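Local coordinates for mating-type switching protein swi5 (PDB 3VIQ), which works with its partner Sfr1 in recombinational DNA repair that depends on the Rad51 homologue Rhp51, and is required for normal mating-type switching, at residues 58-64 / 75-81. Residues are numbered along the deposited sequence; the frame is centred on the assembly and turned at random.
Sequences LGMIGKV and LFDRFGV
The C-terminal end of Swi5 folds back on its long second helix here: Ile-61 of helix 36-67 meets Leu-75 just before the short helix 76-79, Phe-76 and Phe-79 within it, and Val-81 beyond its end. No hydrogen bond joins segments 58-64 and 75-81, and apart from Arg-78 the meeting side chains are all apolar. Ile-61 divides its branches among these partners. Its CG1 lies 4.3 Å from the centroid of the Phe-79 ring, 29° off the ring normal, an off-centre CH-pi contact. The same rotation (chi1 -62°) that sets CG1 beside the backbone N puts CG2 anti to that N, where it lies 4.0 Å from Leu-75 CB and comes to the edge of the Phe-76 ring, near its plane. CD1 meets Val-81 CG2 tip to tip at 4.1 Å. Cutting Ile-61 back to an alanine would remove CG1, CG2 and CD1, and would probably open a gap between helix 36-67 and Phe-79 and Val-81, leaving the Phe-79 ring without its CH-pi partner. To one side, Leu-58 CD2 approaches Phe-76 CZ obliquely at 3.6 Å. To the other, Val-64 CG1 touches Leu-75 CD2 at 3.6 Å and Arg-78 NH2 at 3.9 Å, while its CG2 reaches Phe-79. The aliphatic CG of Arg-78 sits 4.2 Å above the plane of the Phe-79 ring, over its centre. Gly-80, with phi 83°, ends the short helix in a Schellman motif, whose bond from Val-81 N to Phe-76 O (3.0 Å) ties Val-81 back to the last turn. Sfr1 packs against the same helical pair: its Gln-54 donates a hydrogen bond to Arg-78 O and lies on Phe-79, its Trp-48 rests on Val-81, and its Ala-55 packs on Met-60 of helix 36-67.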
# COMPACT_ATOMS: atom_id res chain seq x y z
N LEU B 58 -5.48 2.49 -15.25
CA LEU B 58 -5.02 2.17 -16.59
C LEU B 58 -5.70 0.94 -17.06
O LEU B 58 -6.12 0.86 -18.21
CB LEU B 58 -3.49 2.03 -16.68
CG LEU B 58 -2.73 3.37 -16.72
CD1 LEU B 58 -1.18 3.19 -16.57
CD2 LEU B 58 -3.11 4.13 -17.99
N GLY B 59 -5.83 -0.05 -16.18
CA GLY B 59 -6.57 -1.29 -16.53
C GLY B 59 -8.00 -1.03 -17.01
O GLY B 59 -8.41 -1.52 -18.05
N MET B 60 -8.74 -0.23 -16.27
CA MET B 60 -10.14 0.06 -16.63
C MET B 60 -10.30 0.87 -17.91
O MET B 60 -11.13 0.53 -18.78
CB MET B 60 -10.82 0.78 -15.47
CG MET B 60 -10.86 -0.04 -14.20
SD MET B 60 -11.75 0.86 -12.89
CE MET B 60 -11.98 -0.51 -11.76
N ILE B 61 -9.50 1.94 -18.03
CA ILE B 61 -9.43 2.74 -19.25
C ILE B 61 -9.04 1.88 -20.47
O ILE B 61 -9.61 2.04 -21.55
CB ILE B 61 -8.43 3.92 -19.17
CG1 ILE B 61 -8.83 4.92 -18.05
CG2 ILE B 61 -8.34 4.59 -20.56
CD1 ILE B 61 -7.71 5.95 -17.65
N GLY B 62 -8.09 0.95 -20.28
CA GLY B 62 -7.82 -0.04 -21.32
C GLY B 62 -9.03 -0.89 -21.69
O GLY B 62 -9.27 -1.16 -22.87
N LYS B 63 -9.82 -1.32 -20.72
CA LYS B 63 -11.02 -2.11 -21.10
C LYS B 63 -12.04 -1.23 -21.86
O LYS B 63 -12.59 -1.65 -22.88
CB LYS B 63 -11.67 -2.82 -19.90
CG LYS B 63 -10.79 -3.93 -19.33
CD LYS B 63 -10.81 -5.21 -20.18
CE LYS B 63 -9.76 -6.23 -19.73
NZ LYS B 63 -10.02 -7.59 -20.30
N VAL B 64 -12.27 0.00 -21.40
CA VAL B 64 -13.14 0.91 -22.15
C VAL B 64 -12.58 1.06 -23.56
O VAL B 64 -13.34 1.08 -24.52
CB VAL B 64 -13.26 2.31 -21.52
CG1 VAL B 64 -14.20 3.19 -22.38
CG2 VAL B 64 -13.73 2.23 -20.07
N LEU B 75 -8.23 7.85 -25.02
CA LEU B 75 -9.27 8.09 -24.01
C LEU B 75 -8.80 8.88 -22.79
O LEU B 75 -9.62 9.26 -21.91
CB LEU B 75 -9.90 6.77 -23.55
CG LEU B 75 -10.55 5.92 -24.62
CD1 LEU B 75 -9.47 5.20 -25.42
CD2 LEU B 75 -11.48 4.93 -23.96
N PHE B 76 -7.50 9.16 -22.74
CA PHE B 76 -6.92 9.84 -21.56
C PHE B 76 -7.58 11.18 -21.26
O PHE B 76 -7.84 11.51 -20.09
CB PHE B 76 -5.40 9.99 -21.73
CG PHE B 76 -4.61 8.71 -21.43
CD1 PHE B 76 -5.25 7.49 -21.13
CD2 PHE B 76 -3.21 8.74 -21.41
CE1 PHE B 76 -4.50 6.32 -20.84
CE2 PHE B 76 -2.46 7.60 -21.13
CZ PHE B 76 -3.10 6.38 -20.84
N ASP B 77 -7.91 11.95 -22.29
CA ASP B 77 -8.54 13.26 -22.04
C ASP B 77 -9.91 13.16 -21.41
O ASP B 77 -10.23 13.91 -20.49
CB ASP B 77 -8.65 14.08 -23.32
CG ASP B 77 -7.33 14.67 -23.72
OD1 ASP B 77 -6.55 15.07 -22.82
OD2 ASP B 77 -7.07 14.71 -24.93
N ARG B 78 -10.71 12.24 -21.92
CA ARG B 78 -12.04 11.95 -21.40
C ARG B 78 -12.01 11.60 -19.91
O ARG B 78 -12.93 11.94 -19.16
CB ARG B 78 -12.63 10.78 -22.19
CG ARG B 78 -13.91 10.19 -21.63
CD ARG B 78 -14.63 9.40 -22.71
NE ARG B 78 -15.44 8.34 -22.12
CZ ARG B 78 -15.77 7.21 -22.74
NH1 ARG B 78 -15.37 6.96 -23.99
NH2 ARG B 78 -16.49 6.32 -22.08
N PHE B 79 -10.94 10.92 -19.51
CA PHE B 79 -10.76 10.54 -18.10
C PHE B 79 -9.92 11.48 -17.25
O PHE B 79 -9.73 11.20 -16.08
CB PHE B 79 -10.27 9.09 -18.02
CG PHE B 79 -11.28 8.12 -18.55
CD1 PHE B 79 -12.48 7.93 -17.87
CD2 PHE B 79 -11.09 7.46 -19.77
CE1 PHE B 79 -13.45 7.06 -18.37
CE2 PHE B 79 -12.06 6.62 -20.28
CZ PHE B 79 -13.24 6.41 -19.56
N GLY B 80 -9.43 12.58 -17.81
CA GLY B 80 -8.75 13.61 -17.02
C GLY B 80 -7.29 13.34 -16.73
O GLY B 80 -6.72 13.96 -15.84
N VAL B 81 -6.68 12.45 -17.50
CA VAL B 81 -5.29 12.08 -17.31
C VAL B 81 -4.46 12.27 -18.57
O VAL B 81 -4.98 12.55 -19.65
CB VAL B 81 -5.15 10.63 -16.83
CG1 VAL B 81 -5.67 10.50 -15.42
CG2 VAL B 81 -5.89 9.67 -17.74